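Local coordinates for protein multicopper oxidase (PDB 4E9X) that probably oxidises reducing substrates one electron at a time and passes the electrons through its copper centres to dioxygen, as laccase-type enzymes do, at residues A[8-13]-A[26-31]; A[36-41]-A[123-128]; A[176-181]-A[284-289]; A[200-205]-A[226-231]. One frame throughout, in Å; residues are numbered along the deposited sequence.

Interaction 1: residues A[8-13]-A[26-31]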
loop_
_atom_site.group_PDB
_atom_site.type_symbol
_atom_site.label_atom_id
_atom_site.label_comp_id
_atom_site.label_asym_id
_atom_site.label_seq_id
_atom_site.Cartn_x
_atom_site.Cartn_y
_atom_site.Cartn_z
ATOM N N MET A 8 -33.185 -5.954 7.555
ATOM C CA MET A 8 -31.944 -6.105 8.301
ATOM C C MET A 8 -32.070 -5.362 9.626
ATOM O O MET A 8 -32.830 -4.388 9.701
ATOM C CB MET A 8 -30.747 -5.605 7.493
ATOM C CG MET A 8 -29.376 -5.843 8.135
ATOM S SD MET A 8 -28.077 -5.208 7.006
ATOM C CE MET A 8 -29.105 -5.361 5.533
ATOM N N THR A 9 -31.403 -5.814 10.662
ATOM C CA THR A 9 -31.372 -5.072 11.928
ATOM C C THR A 9 -29.887 -4.761 12.232
ATOM O O THR A 9 -28.966 -5.264 11.557
ATOM C CB THR A 9 -31.931 -5.807 13.137
ATOM O OG1 THR A 9 -31.105 -6.963 13.407
ATOM C CG2 THR A 9 -33.371 -6.272 12.828
ATOM N N ILE A 10 -29.717 -3.887 13.198
ATOM C CA ILE A 10 -28.433 -3.498 13.721
ATOM C C ILE A 10 -28.480 -3.813 15.219
ATOM O O ILE A 10 -29.426 -3.302 15.847
ATOM C CB ILE A 10 -28.028 -2.042 13.470
ATOM C CG1 ILE A 10 -28.320 -1.584 12.044
ATOM C CG2 ILE A 10 -26.541 -1.853 13.760
ATOM C CD1 ILE A 10 -28.019 -0.105 11.813
ATOM N N GLU A 11 -27.567 -4.590 15.753
ATOM C CA GLU A 11 -27.661 -5.136 17.109
ATOM C C GLU A 11 -26.397 -4.875 17.901
ATOM O O GLU A 11 -25.300 -4.895 17.321
ATOM C CB GLU A 11 -27.884 -6.670 17.067
ATOM C CG GLU A 11 -29.116 -7.045 16.238
ATOM C CD GLU A 11 -30.463 -6.701 16.832
ATOM O OE1 GLU A 11 -30.567 -6.371 18.032
ATOM O OE2 GLU A 11 -31.489 -6.745 16.057
ATOM N N GLU A 12 -26.523 -4.688 19.224
ATOM C CA GLU A 12 -25.368 -4.653 20.093
ATOM C C GLU A 12 -25.110 -6.082 20.563
ATOM O O GLU A 12 -25.911 -6.667 21.277
ATOM C CB GLU A 12 -25.624 -3.747 21.314
ATOM C CG GLU A 12 -25.762 -2.303 20.870
ATOM C CD GLU A 12 -25.982 -1.293 21.962
ATOM O OE1 GLU A 12 -26.030 -1.649 23.167
ATOM O OE2 GLU A 12 -26.067 -0.092 21.613
ATOM N N VAL A 13 -23.967 -6.619 20.114
ATOM C CA VAL A 13 -23.555 -7.955 20.513
ATOM C C VAL A 13 -22.070 -7.934 20.807
ATOM O O VAL A 13 -21.351 -6.962 20.466
ATOM C CB VAL A 13 -23.879 -9.033 19.439
ATOM C CG1 VAL A 13 -25.374 -9.135 19.199
ATOM C CG2 VAL A 13 -23.155 -8.746 18.108
ATOM N N PHE A 26 -21.314 -3.528 16.683
ATOM C CA PHE A 26 -22.642 -3.233 16.187
ATOM C C PHE A 26 -22.888 -4.126 14.967
ATOM O O PHE A 26 -22.604 -3.757 13.847
ATOM C CB PHE A 26 -22.764 -1.756 15.814
ATOM C CG PHE A 26 -22.639 -0.786 16.978
ATOM C CD1 PHE A 26 -23.492 -0.833 18.070
ATOM C CD2 PHE A 26 -21.641 0.187 16.936
ATOM C CE1 PHE A 26 -23.393 0.092 19.112
ATOM C CE2 PHE A 26 -21.534 1.109 17.975
ATOM C CZ PHE A 26 -22.429 1.054 19.038
ATOM N N GLY A 27 -23.384 -5.329 15.220
ATOM C CA GLY A 27 -23.443 -6.319 14.134
ATOM C C GLY A 27 -24.736 -6.207 13.377
ATOM O O GLY A 27 -25.842 -6.217 13.941
ATOM N N PHE A 28 -24.649 -6.114 12.064
ATOM C CA PHE A 28 -25.808 -6.274 11.204
ATOM C C PHE A 28 -26.357 -7.686 11.435
ATOM O O PHE A 28 -25.621 -8.669 11.385
ATOM C CB PHE A 28 -25.407 -6.051 9.745
ATOM C CG PHE A 28 -25.048 -4.588 9.430
ATOM C CD1 PHE A 28 -26.015 -3.599 9.562
ATOM C CD2 PHE A 28 -23.775 -4.249 9.035
ATOM C CE1 PHE A 28 -25.734 -2.247 9.312
ATOM C CE2 PHE A 28 -23.501 -2.937 8.736
ATOM C CZ PHE A 28 -24.472 -1.915 8.850
ATOM N N ASN A 29 -27.650 -7.766 11.744
ATOM C CA ASN A 29 -28.328 -8.995 12.139
ATOM C C ASN A 29 -27.536 -9.671 13.245
ATOM O O ASN A 29 -27.562 -10.920 13.363
ATOM C CB ASN A 29 -28.552 -9.926 10.951
ATOM C CG ASN A 29 -29.637 -9.437 10.016
ATOM O OD1 ASN A 29 -30.183 -8.347 10.195
ATOM N ND2 ASN A 29 -29.971 -10.244 9.016
ATOM N N GLY A 30 -26.855 -8.927 14.097
ATOM C CA GLY A 30 -26.184 -9.512 15.233
ATOM C C GLY A 30 -24.988 -10.376 14.882
ATOM O O GLY A 30 -24.599 -11.241 15.648
ATOM N N GLN A 31 -24.340 -10.111 13.719
ATOM C CA GLN A 31 -23.188 -10.946 13.360
ATOM C C GLN A 31 -22.127 -10.048 12.693
ATOM O O GLN A 31 -22.469 -8.992 12.135
ATOM C CB GLN A 31 -23.591 -12.069 12.405
ATOM C CG GLN A 31 -24.351 -11.595 11.136
ATOM C CD GLN A 31 -24.515 -12.770 10.180
ATOM O OE1 GLN A 31 -25.415 -13.605 10.368
ATOM N NE2 GLN A 31 -23.668 -12.834 9.168
#
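With CG of Asn-29 anti to its own carbonyl carbon (chi1 -73°), the amide lies beside its backbone N, and OD1 faces the N-H of Thr-9. That bond, 2.9 Å from Thr-9 N to Asn-29 OD1, is almost straight. The return bond, Asn-29 N to Thr-9 O at 2.8 Å, closes a ring in which a side-chain oxygen stands in for the backbone carbonyl of an antiparallel pair. A leucine in place of this asparagine would probably leave Thr-9 N without this acceptor and Asp-309 without the amide that now donates to it. The two segments belong to the hairpin of strands 3-18 and 21-28 in the first cupredoxin-like domain, and the second strand ends here in overlapping type II and type I' turns. Gly-27 O accepts from Glu-11 N (3.0 Å) and Gly-30 N (2.9 Å) on opposite faces of its plane, tying turn to strand. Ile-10 runs beside the Phe-28 ring, CG1 lying 3.8 Å from CE1. Phe-26 lies alongside Glu-12, whose OE2 meets the ring edge at CE1 (3.7 Å) and also bonds Ser-54. The same ring packs against His-57 and His-112, two ligands of a copper ion.

Interaction 2: residues A[36-41]-A[123-128]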
loop_
_atom_site.group_PDB
_atom_site.type_symbol
_atom_site.label_atom_id
_atom_site.label_comp_id
_atom_site.label_asym_id
_atom_site.label_seq_id
_atom_site.Cartn_x
_atom_site.Cartn_y
_atom_site.Cartn_z
ATOM N N LEU A 36 -24.515 -12.038 4.169
ATOM C CA LEU A 36 -24.233 -11.982 2.756
ATOM C C LEU A 36 -25.493 -11.566 1.995
ATOM O O LEU A 36 -26.569 -12.172 2.161
ATOM C CB LEU A 36 -23.837 -13.392 2.256
ATOM C CG LEU A 36 -23.811 -13.602 0.727
ATOM C CD1 LEU A 36 -22.718 -12.775 0.038
ATOM C CD2 LEU A 36 -23.565 -15.102 0.445
ATOM N N ILE A 37 -25.388 -10.596 1.094
ATOM C CA ILE A 37 -26.465 -10.239 0.167
ATOM C C ILE A 37 -25.961 -10.626 -1.213
ATOM O O ILE A 37 -24.900 -10.172 -1.637
ATOM C CB ILE A 37 -26.848 -8.744 0.285
ATOM C CG1 ILE A 37 -27.298 -8.380 1.678
ATOM C CG2 ILE A 37 -27.874 -8.420 -0.801
ATOM C CD1 ILE A 37 -27.499 -6.865 1.897
ATOM N N HIS A 38 -26.684 -11.476 -1.892
ATOM C CA HIS A 38 -26.254 -12.041 -3.174
ATOM C C HIS A 38 -27.407 -11.850 -4.144
ATOM O O HIS A 38 -28.486 -12.420 -3.958
ATOM C CB HIS A 38 -25.871 -13.519 -2.980
ATOM C CG HIS A 38 -25.177 -14.107 -4.148
ATOM N ND1 HIS A 38 -24.879 -15.464 -4.242
ATOM C CD2 HIS A 38 -24.638 -13.563 -5.285
ATOM C CE1 HIS A 38 -24.211 -15.681 -5.376
ATOM N NE2 HIS A 38 -24.061 -14.588 -6.033
ATOM N N VAL A 39 -27.199 -11.034 -5.162
ATOM C CA VAL A 39 -28.245 -10.698 -6.130
ATOM C C VAL A 39 -27.677 -10.770 -7.530
ATOM O O VAL A 39 -26.464 -11.008 -7.695
ATOM C CB VAL A 39 -28.842 -9.317 -5.824
ATOM C CG1 VAL A 39 -29.406 -9.242 -4.398
ATOM C CG2 VAL A 39 -27.880 -8.140 -6.024
ATOM N N GLN A 40 -28.553 -10.583 -8.520
ATOM C CA GLN A 40 -28.143 -10.570 -9.927
ATOM C C GLN A 40 -28.096 -9.160 -10.484
ATOM O O GLN A 40 -28.910 -8.296 -10.080
ATOM C CB GLN A 40 -29.176 -11.382 -10.734
ATOM C CG GLN A 40 -28.756 -11.732 -12.137
ATOM C CD GLN A 40 -29.688 -12.807 -12.700
ATOM O OE1 GLN A 40 -30.852 -12.987 -12.332
ATOM N NE2 GLN A 40 -29.148 -13.570 -13.642
ATOM N N GLU A 41 -27.164 -8.953 -11.420
ATOM C CA GLU A 41 -27.108 -7.676 -12.125
ATOM C C GLU A 41 -28.490 -7.312 -12.642
ATOM O O GLU A 41 -29.235 -8.110 -13.241
ATOM C CB GLU A 41 -26.198 -7.839 -13.327
ATOM C CG GLU A 41 -26.002 -6.595 -14.157
ATOM C CD GLU A 41 -25.098 -6.809 -15.371
ATOM O OE1 GLU A 41 -24.583 -7.919 -15.612
ATOM O OE2 GLU A 41 -24.852 -5.802 -16.074
ATOM N N ILE A 123 -22.708 -9.246 -3.146
ATOM C CA ILE A 123 -22.186 -9.883 -4.360
ATOM C C ILE A 123 -23.233 -9.723 -5.434
ATOM O O ILE A 123 -24.361 -10.204 -5.274
ATOM C CB ILE A 123 -21.862 -11.365 -4.112
ATOM C CG1 ILE A 123 -20.860 -11.525 -2.952
ATOM C CG2 ILE A 123 -21.403 -12.002 -5.402
ATOM C CD1 ILE A 123 -19.545 -10.733 -3.124
ATOM N N VAL A 124 -22.862 -9.085 -6.534
ATOM C CA VAL A 124 -23.756 -8.891 -7.673
ATOM C C VAL A 124 -23.253 -9.783 -8.807
ATOM O O VAL A 124 -22.175 -9.530 -9.351
ATOM C CB VAL A 124 -23.847 -7.401 -8.083
ATOM C CG1 VAL A 124 -24.768 -7.264 -9.313
ATOM C CG2 VAL A 124 -24.365 -6.533 -6.920
ATOM N N ASP A 125 -24.035 -10.796 -9.164
ATOM C CA ASP A 125 -23.600 -11.672 -10.259
ATOM C C ASP A 125 -23.728 -10.998 -11.611
ATOM O O ASP A 125 -24.853 -10.579 -11.958
ATOM C CB ASP A 125 -24.397 -12.965 -10.312
ATOM C CG ASP A 125 -24.057 -13.997 -9.260
ATOM O OD1 ASP A 125 -23.171 -13.732 -8.417
ATOM O OD2 ASP A 125 -24.693 -15.081 -9.271
ATOM N N PRO A 126 -22.699 -10.937 -12.429
ATOM C CA PRO A 126 -22.880 -10.398 -13.767
ATOM C C PRO A 126 -23.800 -11.310 -14.595
ATOM O O PRO A 126 -23.744 -12.541 -14.510
ATOM C CB PRO A 126 -21.496 -10.447 -14.405
ATOM C CG PRO A 126 -20.559 -10.993 -13.377
ATOM C CD PRO A 126 -21.298 -11.368 -12.140
ATOM N N LYS A 127 -24.598 -10.651 -15.464
ATOM C CA LYS A 127 -25.304 -11.489 -16.450
ATOM C C LYS A 127 -24.305 -12.153 -17.385
ATOM O O LYS A 127 -24.601 -13.279 -17.871
ATOM C CB LYS A 127 -26.259 -10.554 -17.156
ATOM C CG LYS A 127 -27.431 -10.064 -16.330
ATOM C CD LYS A 127 -28.162 -8.912 -17.052
ATOM C CE LYS A 127 -29.420 -8.479 -16.352
ATOM N NZ LYS A 127 -29.976 -7.145 -16.755
ATOM N N GLN A 128 -23.143 -11.545 -17.647
ATOM C CA GLN A 128 -22.112 -12.227 -18.418
ATOM C C GLN A 128 -20.728 -12.265 -17.766
ATOM O O GLN A 128 -19.808 -11.438 -17.829
ATOM C CB GLN A 128 -21.998 -11.579 -19.810
ATOM C CG GLN A 128 -23.309 -11.738 -20.561
ATOM C CD GLN A 128 -23.614 -13.130 -21.083
ATOM O OE1 GLN A 128 -22.846 -14.097 -20.957
ATOM N NE2 GLN A 128 -24.795 -13.262 -21.692
HETATM O O HOH W 1 -26.519 -14.516 -13.714
HETATM O O HOH W 2 -22.846 -8.844 -17.416
#
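The ring of His-38 points its NE2-H at Asp-125 OD1, 2.7 Å away. The oxygen sits in the imidazole plane but is approached from above the carboxylate, whose plane stands 76° from the ring. The other carboxylate oxygen, OD2, is hydrogen-bonded to the hydroxyl of Tyr-305, a residue whose ring also meets His-38 edge-to-face. The backbones of the two segments run parallel. Ile-123 N donates to Ile-37 O, Val-39 N to Ile-123 O, and Asp-125 N to Val-39 O at 2.8 Å. Glu-41 N then bonds Asp-125 O, prolonging the pairing past the end of strand 36-40. Such parallel pairing of an early and a late strand fits the Greek-key cupredoxin sandwich; here strand 306-308, from far along the chain, adds itself to the outer side of 36-40. On the face opposite His-38, Val-39 CG2 rests 4.0 Å from Val-124 CG2. Glu-41 has CG anti to its backbone N (chi1 -179°), in an extended chain that carries OE1 to the loop after strand 119-125. There OE1 accepts hydrogen bonds from Lys-127 N at 2.7 Å, nearly along its C-O axis, and from a water. This water in turn accepts from Gln-128 N (2.7 Å). The ammonium of Lys-127 makes no salt bridge with Glu-41, NZ lying 5.3 Å from OE2. Gln-40 NE2 donates to another water, 2.8 Å away, which reaches Pro-126 O by a weak bond.

Interaction 3: residues A[176-181]-A[284-289]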
loop_
_atom_site.group_PDB
_atom_site.type_symbol
_atom_site.label_atom_id
_atom_site.label_comp_id
_atom_site.label_asym_id
_atom_site.label_seq_id
_atom_site.Cartn_x
_atom_site.Cartn_y
_atom_site.Cartn_z
ATOM N N PRO A 176 -5.769 -18.911 16.256
ATOM C CA PRO A 176 -6.316 -20.137 15.655
ATOM C C PRO A 176 -7.821 -20.274 15.527
ATOM O O PRO A 176 -8.291 -21.355 15.173
ATOM C CB PRO A 176 -5.849 -21.209 16.658
ATOM C CG PRO A 176 -5.952 -20.493 17.969
ATOM C CD PRO A 176 -5.395 -19.087 17.665
ATOM N N LEU A 177 -8.543 -19.196 15.795
ATOM C CA LEU A 177 -10.021 -19.218 15.755
ATOM C C LEU A 177 -10.568 -19.049 14.357
ATOM O O LEU A 177 -11.788 -19.147 14.152
ATOM C CB LEU A 177 -10.624 -18.183 16.693
ATOM C CG LEU A 177 -10.271 -18.371 18.182
ATOM C CD1 LEU A 177 -11.027 -17.340 19.028
ATOM C CD2 LEU A 177 -10.540 -19.805 18.626
ATOM N N THR A 178 -9.726 -18.787 13.375
ATOM C CA THR A 178 -10.134 -18.863 11.972
ATOM C C THR A 178 -10.402 -20.328 11.624
ATOM O O THR A 178 -10.286 -21.225 12.450
ATOM C CB THR A 178 -9.027 -18.254 11.091
ATOM O OG1 THR A 178 -7.834 -18.914 11.507
ATOM C CG2 THR A 178 -8.840 -16.774 11.316
ATOM N N GLN A 179 -10.777 -20.572 10.373
ATOM C CA GLN A 179 -11.094 -21.937 9.901
ATOM C C GLN A 179 -10.295 -22.198 8.625
ATOM O O GLN A 179 -10.000 -21.253 7.867
ATOM C CB GLN A 179 -12.591 -22.032 9.557
ATOM C CG GLN A 179 -13.454 -21.919 10.810
ATOM C CD GLN A 179 -13.609 -23.251 11.504
ATOM O OE1 GLN A 179 -13.311 -24.283 10.915
ATOM N NE2 GLN A 179 -14.055 -23.186 12.748
ATOM N N PRO A 180 -10.016 -23.444 8.356
ATOM C CA PRO A 180 -9.326 -23.801 7.119
ATOM C C PRO A 180 -10.209 -23.623 5.910
ATOM O O PRO A 180 -11.446 -23.654 5.962
ATOM C CB PRO A 180 -9.017 -25.324 7.313
ATOM C CG PRO A 180 -10.067 -25.805 8.303
ATOM C CD PRO A 180 -10.300 -24.614 9.220
ATOM N N LEU A 181 -9.536 -23.461 4.773
ATOM C CA LEU A 181 -10.156 -23.403 3.436
ATOM C C LEU A 181 -9.937 -24.795 2.850
ATOM O O LEU A 181 -8.819 -25.145 2.409
ATOM C CB LEU A 181 -9.515 -22.269 2.637
ATOM C CG LEU A 181 -10.208 -21.707 1.407
ATOM C CD1 LEU A 181 -9.515 -20.444 0.895
ATOM C CD2 LEU A 181 -10.283 -22.746 0.300
ATOM N N TYR A 284 -0.177 -31.730 13.474
ATOM C CA TYR A 284 -0.818 -30.628 12.722
ATOM C C TYR A 284 -1.650 -29.768 13.642
ATOM O O TYR A 284 -2.509 -30.254 14.393
ATOM C CB TYR A 284 -1.686 -31.207 11.579
ATOM C CG TYR A 284 -2.471 -30.157 10.810
ATOM C CD1 TYR A 284 -1.827 -28.979 10.382
ATOM C CD2 TYR A 284 -3.823 -30.293 10.494
ATOM C CE1 TYR A 284 -2.529 -28.034 9.686
ATOM C CE2 TYR A 284 -4.526 -29.340 9.804
ATOM C CZ TYR A 284 -3.857 -28.186 9.402
ATOM O OH TYR A 284 -4.539 -27.221 8.699
ATOM N N VAL A 285 -1.441 -28.461 13.565
ATOM C CA VAL A 285 -2.107 -27.537 14.479
ATOM C C VAL A 285 -3.637 -27.663 14.441
ATOM O O VAL A 285 -4.304 -27.512 15.471
ATOM C CB VAL A 285 -1.660 -26.081 14.221
ATOM C CG1 VAL A 285 -2.148 -25.586 12.847
ATOM C CG2 VAL A 285 -2.180 -25.092 15.254
ATOM N N TRP A 286 -4.188 -27.980 13.298
ATOM C CA TRP A 286 -5.655 -28.018 13.156
ATOM C C TRP A 286 -6.169 -29.426 13.010
ATOM O O TRP A 286 -7.274 -29.658 12.470
ATOM C CB TRP A 286 -6.039 -27.070 12.024
ATOM C CG TRP A 286 -6.386 -25.671 12.466
ATOM C CD1 TRP A 286 -6.532 -25.186 13.718
ATOM C CD2 TRP A 286 -6.640 -24.570 11.568
ATOM N NE1 TRP A 286 -6.869 -23.824 13.718
ATOM C CE2 TRP A 286 -6.932 -23.437 12.391
ATOM C CE3 TRP A 286 -6.616 -24.444 10.170
ATOM C CZ2 TRP A 286 -7.227 -22.185 11.820
ATOM C CZ3 TRP A 286 -6.921 -23.200 9.622
ATOM C CH2 TRP A 286 -7.220 -22.096 10.430
ATOM N N LYS A 287 -5.436 -30.414 13.513
ATOM C CA LYS A 287 -5.987 -31.778 13.515
ATOM C C LYS A 287 -7.277 -31.820 14.333
ATOM O O LYS A 287 -7.373 -31.206 15.401
ATOM C CB LYS A 287 -4.932 -32.739 14.073
ATOM C CG LYS A 287 -5.464 -34.144 14.325
ATOM C CD LYS A 287 -4.467 -34.953 15.131
ATOM C CE LYS A 287 -5.110 -36.283 15.487
ATOM N NZ LYS A 287 -5.896 -36.874 14.356
ATOM N N ASP A 288 -8.334 -32.472 13.905
ATOM C CA ASP A 288 -9.549 -32.389 14.774
ATOM C C ASP A 288 -10.148 -31.022 15.056
ATOM O O ASP A 288 -10.890 -30.726 16.012
ATOM C CB ASP A 288 -9.318 -33.049 16.161
ATOM C CG ASP A 288 -8.983 -34.506 15.993
ATOM O OD1 ASP A 288 -9.678 -35.167 15.180
ATOM O OD2 ASP A 288 -8.048 -34.977 16.671
ATOM N N LYS A 289 -9.901 -30.047 14.209
ATOM C CA LYS A 289 -10.606 -28.738 14.259
ATOM C C LYS A 289 -12.094 -28.885 14.299
ATOM O O LYS A 289 -12.646 -29.711 13.561
ATOM C CB LYS A 289 -10.194 -28.021 12.976
ATOM C CG LYS A 289 -10.770 -26.630 12.761
ATOM C CD LYS A 289 -10.424 -25.674 13.939
ATOM C CE LYS A 289 -10.469 -24.272 13.388
ATOM N NZ LYS A 289 -10.214 -23.286 14.475
#
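Trp-286 lays its six-membered ring against Pro-180, whose CD stands over the indole face, 4.0 Å from the ring centroid, in a CH-pi contact displaced toward the rim. CE of Lys-289 lies over the same face, and against it rests the amide of Gln-179, whose OE1 is hydrogen-bonded to Asp-292 N. At the ring edge, OG1 of Thr-178 lies in the indole plane, 3.3 Å from CZ2, while its hydrogen bond goes to Ile-270 O. Two loops are joined here, one leading into strand 181-183 of the second cupredoxin-like domain and one following strand 270-275. The latter folds through a type I turn, Tyr-284 to Lys-287, and a type II turn, Trp-286 to Lys-289. The carbonyl O of Pro-176, a residue preceded by a cis peptide bond, is gripped twice, by Trp-286 NE1 (3.2 Å) on a lone pair and by Lys-289 NZ at 2.8 Å. CG anti to the backbone N (chi1 -180°) and a bend at chi2 bring the lysine NZ also onto Thr-178 O, 2.9 Å away and almost in line with the carbonyl. The backbone N of Trp-286 lies over the Tyr-284 ring centre, and Tyr-284 packs on Gly-77 of the second subunit.

Interaction 4: residues A[200-205]-A[226-231]. With CU (copper (II) ion), chain G.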
loop_
_atom_site.group_PDB
_atom_site.type_symbol
_atom_site.label_atom_id
_atom_site.label_comp_id
_atom_site.label_asym_id
_atom_site.label_seq_id
_atom_site.Cartn_x
_atom_site.Cartn_y
_atom_site.Cartn_z
ATOM N N ILE A 200 -3.792 -2.357 6.159
ATOM C CA ILE A 200 -3.352 -2.921 4.871
ATOM C C ILE A 200 -2.930 -4.367 5.096
ATOM O O ILE A 200 -2.351 -4.643 6.111
ATOM C CB ILE A 200 -2.285 -1.958 4.338
ATOM C CG1 ILE A 200 -2.852 -0.536 4.155
ATOM C CG2 ILE A 200 -1.699 -2.435 3.064
ATOM C CD1 ILE A 200 -1.891 0.387 3.426
ATOM N N HIS A 201 -3.261 -5.242 4.152
ATOM C CA HIS A 201 -3.089 -6.683 4.361
ATOM C C HIS A 201 -2.450 -7.263 3.092
ATOM O O HIS A 201 -2.973 -7.087 1.975
ATOM C CB HIS A 201 -4.465 -7.335 4.577
ATOM C CG HIS A 201 -5.151 -6.794 5.793
ATOM N ND1 HIS A 201 -4.927 -7.296 7.046
ATOM C CD2 HIS A 201 -6.015 -5.754 5.939
ATOM C CE1 HIS A 201 -5.647 -6.575 7.937
ATOM N NE2 HIS A 201 -6.319 -5.651 7.269
ATOM N N ALA A 202 -1.318 -7.933 3.246
ATOM C CA ALA A 202 -0.587 -8.461 2.088
ATOM C C ALA A 202 -0.877 -9.959 2.023
ATOM O O ALA A 202 -0.259 -10.765 2.677
ATOM C CB ALA A 202 0.894 -8.149 2.243
ATOM N N MET A 203 -1.905 -10.360 1.300
ATOM C CA MET A 203 -2.421 -11.742 1.403
ATOM C C MET A 203 -1.597 -12.668 0.505
ATOM O O MET A 203 -1.550 -12.497 -0.722
ATOM C CB MET A 203 -3.891 -11.739 0.969
ATOM C CG MET A 203 -4.751 -10.823 1.859
ATOM S SD MET A 203 -4.645 -11.140 3.640
ATOM C CE MET A 203 -5.258 -12.825 3.810
ATOM N N HIS A 204 -0.958 -13.633 1.135
ATOM C CA HIS A 204 -0.030 -14.556 0.448
ATOM C C HIS A 204 -0.520 -16.007 0.537
ATOM O O HIS A 204 -0.726 -16.512 1.663
ATOM C CB HIS A 204 1.324 -14.447 1.104
ATOM C CG HIS A 204 2.327 -15.460 0.672
ATOM N ND1 HIS A 204 2.598 -15.766 -0.677
ATOM C CD2 HIS A 204 3.135 -16.267 1.390
ATOM C CE1 HIS A 204 3.550 -16.745 -0.703
ATOM N NE2 HIS A 204 3.875 -17.048 0.548
ATOM N N SER A 205 -0.631 -16.638 -0.615
ATOM C CA SER A 205 -1.010 -18.059 -0.663
ATOM C C SER A 205 0.239 -18.927 -0.819
ATOM O O SER A 205 0.908 -18.884 -1.856
ATOM C CB SER A 205 -1.944 -18.335 -1.817
ATOM O OG SER A 205 -1.439 -17.823 -3.050
ATOM N N ALA A 226 -0.004 -13.316 -9.111
ATOM C CA ALA A 226 0.623 -12.831 -7.896
ATOM C C ALA A 226 0.688 -13.955 -6.887
ATOM O O ALA A 226 -0.227 -14.796 -6.892
ATOM C CB ALA A 226 -0.192 -11.682 -7.307
ATOM N N ASP A 227 1.704 -13.944 -6.042
ATOM C CA ASP A 227 1.618 -14.799 -4.847
ATOM C C ASP A 227 1.297 -13.975 -3.603
ATOM O O ASP A 227 0.943 -14.577 -2.575
ATOM C CB ASP A 227 2.900 -15.642 -4.711
ATOM C CG ASP A 227 4.168 -14.879 -4.410
ATOM O OD1 ASP A 227 4.206 -13.968 -3.551
ATOM O OD2 ASP A 227 5.190 -15.218 -5.027
ATOM N N THR A 228 1.325 -12.636 -3.693
ATOM C CA THR A 228 1.008 -11.762 -2.551
ATOM C C THR A 228 0.198 -10.590 -3.095
ATOM O O THR A 228 0.638 -9.865 -3.986
ATOM C CB THR A 228 2.307 -11.256 -1.895
ATOM O OG1 THR A 228 3.089 -12.379 -1.443
ATOM C CG2 THR A 228 2.034 -10.368 -0.656
ATOM N N VAL A 229 -1.029 -10.409 -2.571
ATOM C CA VAL A 229 -1.899 -9.361 -3.068
ATOM C C VAL A 229 -2.145 -8.363 -1.950
ATOM O O VAL A 229 -2.684 -8.723 -0.879
ATOM C CB VAL A 229 -3.257 -9.974 -3.497
ATOM C CG1 VAL A 229 -4.252 -8.882 -3.852
ATOM C CG2 VAL A 229 -3.082 -10.932 -4.697
ATOM N N LEU A 230 -1.778 -7.109 -2.169
ATOM C CA LEU A 230 -1.950 -6.057 -1.167
ATOM C C LEU A 230 -3.379 -5.521 -1.230
ATOM O O LEU A 230 -3.835 -5.095 -2.295
ATOM C CB LEU A 230 -0.990 -4.898 -1.442
ATOM C CG LEU A 230 -0.943 -3.820 -0.360
ATOM C CD1 LEU A 230 -0.368 -4.451 0.916
ATOM C CD2 LEU A 230 -0.115 -2.610 -0.826
ATOM N N VAL A 231 -4.043 -5.574 -0.066
ATOM C CA VAL A 231 -5.429 -5.128 0.016
ATOM C C VAL A 231 -5.519 -4.013 1.044
ATOM O O VAL A 231 -5.101 -4.205 2.184
ATOM C CB VAL A 231 -6.308 -6.320 0.474
ATOM C CG1 VAL A 231 -7.778 -5.922 0.537
ATOM C CG2 VAL A 231 -6.092 -7.551 -0.422
HETATM CU CU CU G . 5.187 -18.159 1.142
#
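The His-204 imidazole is held at its edge by two partners: ND1 donates to the backbone O of Asp-227 at 2.8 Å, with that oxygen close to the ring plane, and NE2 binds a copper ion at 1.8 Å. The rings of His-206 and His-254 meet it at slanting angles. Thr-228 OG1 lies obliquely to the ring, 3.5 Å from ND1. The hydrogen bond at ND1 fixes the rotation of the ring, and CG anti to the backbone N (chi1 171°) carries NE2 toward the metal. Asp-227 O is shared, since Ser-205 N reaches it as well, at 3.3 Å. The Asp-227 carboxylate turns elsewhere: OD1 accepts from Thr-228 OG1 (2.9 Å) and from His-62 NE2 of the second subunit, while OD2 makes a salt bridge with Arg-236 of that subunit. Replacing Asp-227 by alanine is likely to leave His-62 and Arg-236 of the second subunit, and the Thr-228 hydroxyl, without this carboxylate. Further along, antiparallel pairing continues through Met-203 with Val-229 and His-201 with Val-231, and Ala-202 CB packs on Thr-228 CG2 at 3.8 Å. His-201 ND1 is hydrogen-bonded to Asp-253. The copper held by His-204 is also bound by His-60 of the second subunit, so this edge of the second cupredoxin-like domain supplies one side of an intersubunit copper centre, consistent with the type 2 position of the trinuclear cluster in two-domain laccases.

Interactions 1 and 2 come first along the chain and lie in the first cupredoxin-like domain, their centres about 23 Å apart. Each belongs to a different sheet, yet they touch where Met-8 meets Ile-37, and strand 21-28 leads on to strand 36-40. Interactions 3 and 4 belong to the second half of the chain: 200-205 and 226-231 are nested within the loop that 176-181 closes with 284-289, with centres about 21 Å apart and no direct touch. Interactions 1 and 4 lie on opposite sides of the chain's centre, with centres about 30 Å apart. Interactions 3 and 4 both reach the second subunit, with which a copper centre is shared, whereas interaction 1 packs beside its own chain's mononuclear copper.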